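Long-range contact in SufC protein (PDB 2D2E), which probably binds and hydrolyses ATP as a soluble, cytoplasmic ABC-type ATPase that serves the Suf system of iron-sulfur cluster assembly: residues R77-P89 against E153-L167. Sequence-based numbering, arbitrary orientation.
Sequences RARKGLFLAFQYP and EILQLLVLEPTYAVL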
# COMPACT_ATOMS: atom_id res chain seq x y z
N ARG A 77 4.95 -13.45 1.62
CA ARG A 77 4.25 -12.63 0.62
C ARG A 77 5.19 -11.60 0.03
O ARG A 77 5.13 -11.32 -1.17
CB ARG A 77 3.05 -11.94 1.25
CG ARG A 77 1.98 -12.92 1.69
CD ARG A 77 0.79 -12.21 2.34
NE ARG A 77 -0.01 -13.19 3.07
CZ ARG A 77 -1.25 -12.99 3.51
NH1 ARG A 77 -1.86 -11.84 3.29
NH2 ARG A 77 -1.87 -13.96 4.18
N ALA A 78 6.04 -11.03 0.88
CA ALA A 78 7.00 -10.03 0.42
C ALA A 78 7.96 -10.70 -0.56
O ALA A 78 8.36 -10.09 -1.54
CB ALA A 78 7.75 -9.46 1.59
N ARG A 79 8.30 -11.96 -0.29
CA ARG A 79 9.20 -12.70 -1.18
C ARG A 79 8.55 -12.91 -2.55
O ARG A 79 9.24 -13.06 -3.56
CB ARG A 79 9.56 -14.06 -0.55
N LYS A 80 7.22 -12.91 -2.58
CA LYS A 80 6.49 -13.08 -3.82
C LYS A 80 6.24 -11.74 -4.53
O LYS A 80 5.67 -11.71 -5.60
CB LYS A 80 5.14 -13.78 -3.57
CG LYS A 80 5.25 -15.26 -3.20
CD LYS A 80 5.66 -16.11 -4.41
CE LYS A 80 5.64 -17.60 -4.08
NZ LYS A 80 6.56 -17.94 -2.96
N GLY A 81 6.66 -10.64 -3.90
CA GLY A 81 6.50 -9.33 -4.52
C GLY A 81 5.54 -8.34 -3.87
O GLY A 81 5.36 -7.24 -4.39
N LEU A 82 4.91 -8.71 -2.76
CA LEU A 82 3.98 -7.79 -2.10
C LEU A 82 4.74 -6.90 -1.12
O LEU A 82 5.42 -7.39 -0.23
CB LEU A 82 2.89 -8.58 -1.36
CG LEU A 82 1.74 -7.76 -0.75
CD1 LEU A 82 0.89 -7.11 -1.85
CD2 LEU A 82 0.88 -8.69 0.08
N PHE A 83 4.62 -5.59 -1.28
CA PHE A 83 5.34 -4.66 -0.42
C PHE A 83 5.04 -4.82 1.07
O PHE A 83 3.88 -4.82 1.50
CB PHE A 83 5.07 -3.22 -0.86
CG PHE A 83 5.83 -2.20 -0.06
CD1 PHE A 83 7.22 -2.26 0.01
CD2 PHE A 83 5.16 -1.17 0.58
CE1 PHE A 83 7.93 -1.30 0.72
CE2 PHE A 83 5.87 -0.21 1.29
CZ PHE A 83 7.26 -0.27 1.35
N LEU A 84 6.10 -4.97 1.85
CA LEU A 84 5.99 -5.09 3.30
C LEU A 84 7.08 -4.21 3.88
O LEU A 84 8.26 -4.55 3.80
CB LEU A 84 6.19 -6.53 3.76
CG LEU A 84 6.12 -6.72 5.29
CD1 LEU A 84 4.76 -6.23 5.80
CD2 LEU A 84 6.34 -8.19 5.65
N ALA A 85 6.69 -3.08 4.43
CA ALA A 85 7.66 -2.16 5.02
C ALA A 85 8.22 -2.76 6.31
O ALA A 85 7.50 -3.43 7.06
CB ALA A 85 7.01 -0.82 5.30
N PHE A 86 9.51 -2.52 6.54
CA PHE A 86 10.21 -3.02 7.73
C PHE A 86 9.91 -2.05 8.86
O PHE A 86 10.03 -0.83 8.69
CB PHE A 86 11.71 -3.06 7.48
CG PHE A 86 12.47 -4.02 8.35
CD1 PHE A 86 12.82 -5.28 7.87
CD2 PHE A 86 12.85 -3.66 9.63
CE1 PHE A 86 13.54 -6.17 8.65
CE2 PHE A 86 13.58 -4.55 10.44
CZ PHE A 86 13.92 -5.80 9.94
N GLN A 87 9.52 -2.57 10.01
CA GLN A 87 9.21 -1.72 11.16
C GLN A 87 10.36 -1.80 12.17
O GLN A 87 10.98 -2.84 12.33
CB GLN A 87 7.91 -2.18 11.81
N TYR A 88 10.63 -0.67 12.82
CA TYR A 88 11.68 -0.57 13.83
C TYR A 88 11.09 0.13 15.05
O TYR A 88 10.18 0.95 14.91
CB TYR A 88 12.87 0.23 13.29
N PRO A 89 11.59 -0.18 16.25
CA PRO A 89 11.09 0.43 17.49
C PRO A 89 11.57 1.85 17.81
O PRO A 89 12.40 2.42 17.10
CB PRO A 89 11.53 -0.57 18.56
CG PRO A 89 12.87 -1.00 18.03
CD PRO A 89 12.60 -1.22 16.55
N GLU A 153 8.99 5.03 4.70
CA GLU A 153 8.32 3.93 4.02
C GLU A 153 8.40 4.08 2.50
O GLU A 153 8.51 3.09 1.77
CB GLU A 153 6.84 3.85 4.43
CG GLU A 153 6.62 3.58 5.91
CD GLU A 153 5.16 3.36 6.25
OE1 GLU A 153 4.29 3.99 5.60
OE2 GLU A 153 4.88 2.56 7.17
N ILE A 154 8.35 5.32 2.02
CA ILE A 154 8.42 5.57 0.56
C ILE A 154 9.82 5.28 0.03
O ILE A 154 9.98 4.83 -1.09
CB ILE A 154 7.97 7.01 0.22
CG1 ILE A 154 6.46 7.13 0.42
CG2 ILE A 154 8.37 7.38 -1.21
CD1 ILE A 154 5.64 6.11 -0.42
N LEU A 155 10.85 5.54 0.84
CA LEU A 155 12.20 5.24 0.38
C LEU A 155 12.30 3.71 0.30
O LEU A 155 12.92 3.16 -0.62
CB LEU A 155 13.26 5.81 1.34
CG LEU A 155 14.72 5.66 0.88
CD1 LEU A 155 14.89 6.16 -0.56
CD2 LEU A 155 15.61 6.45 1.82
N GLN A 156 11.66 3.00 1.23
CA GLN A 156 11.70 1.54 1.18
C GLN A 156 10.95 1.06 -0.07
O GLN A 156 11.34 0.09 -0.71
CB GLN A 156 11.03 0.91 2.41
CG GLN A 156 11.80 1.11 3.67
CD GLN A 156 11.17 0.37 4.81
OE1 GLN A 156 11.03 -0.86 4.77
NE2 GLN A 156 10.74 1.10 5.83
N LEU A 157 9.84 1.72 -0.38
CA LEU A 157 9.06 1.33 -1.57
C LEU A 157 9.92 1.33 -2.83
O LEU A 157 9.87 0.39 -3.61
CB LEU A 157 7.88 2.30 -1.78
CG LEU A 157 6.99 2.03 -3.01
CD1 LEU A 157 6.13 0.76 -2.80
CD2 LEU A 157 6.08 3.24 -3.25
N LEU A 158 10.69 2.39 -3.03
CA LEU A 158 11.54 2.48 -4.21
C LEU A 158 12.74 1.54 -4.19
O LEU A 158 13.10 0.95 -5.21
CB LEU A 158 12.03 3.92 -4.40
CG LEU A 158 11.12 4.83 -5.23
CD1 LEU A 158 11.66 6.23 -5.20
CD2 LEU A 158 11.05 4.36 -6.67
N VAL A 159 13.35 1.39 -3.02
CA VAL A 159 14.53 0.52 -2.90
C VAL A 159 14.26 -0.98 -2.93
O VAL A 159 15.02 -1.75 -3.55
CB VAL A 159 15.32 0.89 -1.61
CG1 VAL A 159 16.47 -0.08 -1.38
CG2 VAL A 159 15.88 2.33 -1.75
N LEU A 160 13.17 -1.40 -2.28
CA LEU A 160 12.81 -2.81 -2.23
C LEU A 160 12.20 -3.34 -3.52
O LEU A 160 12.12 -4.55 -3.72
CB LEU A 160 11.86 -3.08 -1.06
CG LEU A 160 12.47 -2.91 0.34
CD1 LEU A 160 11.42 -3.20 1.40
CD2 LEU A 160 13.65 -3.84 0.50
N GLU A 161 11.78 -2.44 -4.40
CA GLU A 161 11.21 -2.83 -5.69
C GLU A 161 10.12 -3.90 -5.67
O GLU A 161 10.23 -4.93 -6.32
CB GLU A 161 12.32 -3.32 -6.62
CG GLU A 161 13.34 -2.27 -7.00
CD GLU A 161 14.20 -2.73 -8.15
OE1 GLU A 161 14.87 -3.78 -8.01
OE2 GLU A 161 14.21 -2.04 -9.20
N PRO A 162 9.05 -3.69 -4.89
CA PRO A 162 7.97 -4.69 -4.85
C PRO A 162 7.20 -4.68 -6.18
O PRO A 162 7.28 -3.72 -6.94
CB PRO A 162 7.10 -4.20 -3.71
CG PRO A 162 7.27 -2.69 -3.81
CD PRO A 162 8.73 -2.52 -4.05
N THR A 163 6.47 -5.76 -6.45
CA THR A 163 5.66 -5.83 -7.66
C THR A 163 4.32 -5.20 -7.41
O THR A 163 3.76 -4.56 -8.30
CB THR A 163 5.47 -7.30 -8.08
OG1 THR A 163 6.75 -7.87 -8.35
CG2 THR A 163 4.61 -7.41 -9.32
N TYR A 164 3.78 -5.40 -6.20
CA TYR A 164 2.50 -4.78 -5.85
C TYR A 164 2.65 -4.10 -4.50
O TYR A 164 3.39 -4.57 -3.64
CB TYR A 164 1.38 -5.81 -5.73
CG TYR A 164 1.04 -6.49 -7.03
CD1 TYR A 164 1.61 -7.72 -7.37
CD2 TYR A 164 0.16 -5.89 -7.93
CE1 TYR A 164 1.32 -8.33 -8.58
CE2 TYR A 164 -0.13 -6.50 -9.15
CZ TYR A 164 0.45 -7.72 -9.46
OH TYR A 164 0.14 -8.32 -10.67
N ALA A 165 1.95 -2.99 -4.31
CA ALA A 165 1.96 -2.29 -3.03
C ALA A 165 0.56 -1.85 -2.68
O ALA A 165 -0.16 -1.29 -3.51
CB ALA A 165 2.88 -1.06 -3.09
N VAL A 166 0.19 -2.08 -1.43
CA VAL A 166 -1.14 -1.70 -0.92
C VAL A 166 -0.80 -0.64 0.11
O VAL A 166 -0.12 -0.95 1.11
CB VAL A 166 -1.84 -2.90 -0.24
CG1 VAL A 166 -3.20 -2.46 0.35
CG2 VAL A 166 -2.07 -4.00 -1.25
N LEU A 167 -1.21 0.59 -0.15
CA LEU A 167 -0.89 1.73 0.73
C LEU A 167 -2.12 2.34 1.33
O LEU A 167 -2.90 2.99 0.63
CB LEU A 167 -0.15 2.78 -0.08
CG LEU A 167 1.06 2.16 -0.77
CD1 LEU A 167 1.72 3.22 -1.64
CD2 LEU A 167 2.04 1.61 0.26
O HOH W 1 1.57 -4.10 0.02
O HOH W 2 8.92 1.18 7.82
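The ring of Phe83 lies in an apolar niche between helix 148-160 and strand 164-168. Leu157 sets CD1 squarely over one face in a CH-pi contact, 4.0 Å from the ring centroid, while the backbone N of Ala85 stands over the opposite face; a flat ring suits this sandwich. Leu160, in one of its two conformers, brings CD1 to the ring edge at CE1, and Pro162 runs alongside Phe83, CB to CB 3.6 Å. The first torsion (CG anti to the backbone N, chi1 -178°) carries the ring onto the helix at Leu157. The small Ala165, its CB 3.8 Å from Phe83 CB, is consistent with the close approach of the chains here.

Main-chain bonds set this register. Gly81 O receives Thr163 N in its carbonyl plane, on a lone pair, and Tyr164 N at 3.0 Å, tilted 29° from that plane. Phe83 N returns a bond of 2.9 Å to Tyr164 O, and the Tyr164 N and Phe83 N bonds together make a single beta bridge between Leu82 and Tyr164. Beyond it a water links Phe83 O to Val166 N. Further along, the extended Gln156 takes Phe86 N on a lone pair of OE1, 2.9 Å and nearly straight at 174°, while NE2 bonds Asn152.

Gly81 ends helix 74-79 in a Schellman motif; at its positive phi a side chain would press on the carbonyl O of Lys80 and run into Thr163 OG1, so glycine fits. Tyr164 OH bonds Asp65. Strand 164-168 pairs on with strand 195-199 in the central sheet of the P-loop ATPase fold, while helix 148-160 packs against helices 97-109, 115-129 and 176-189.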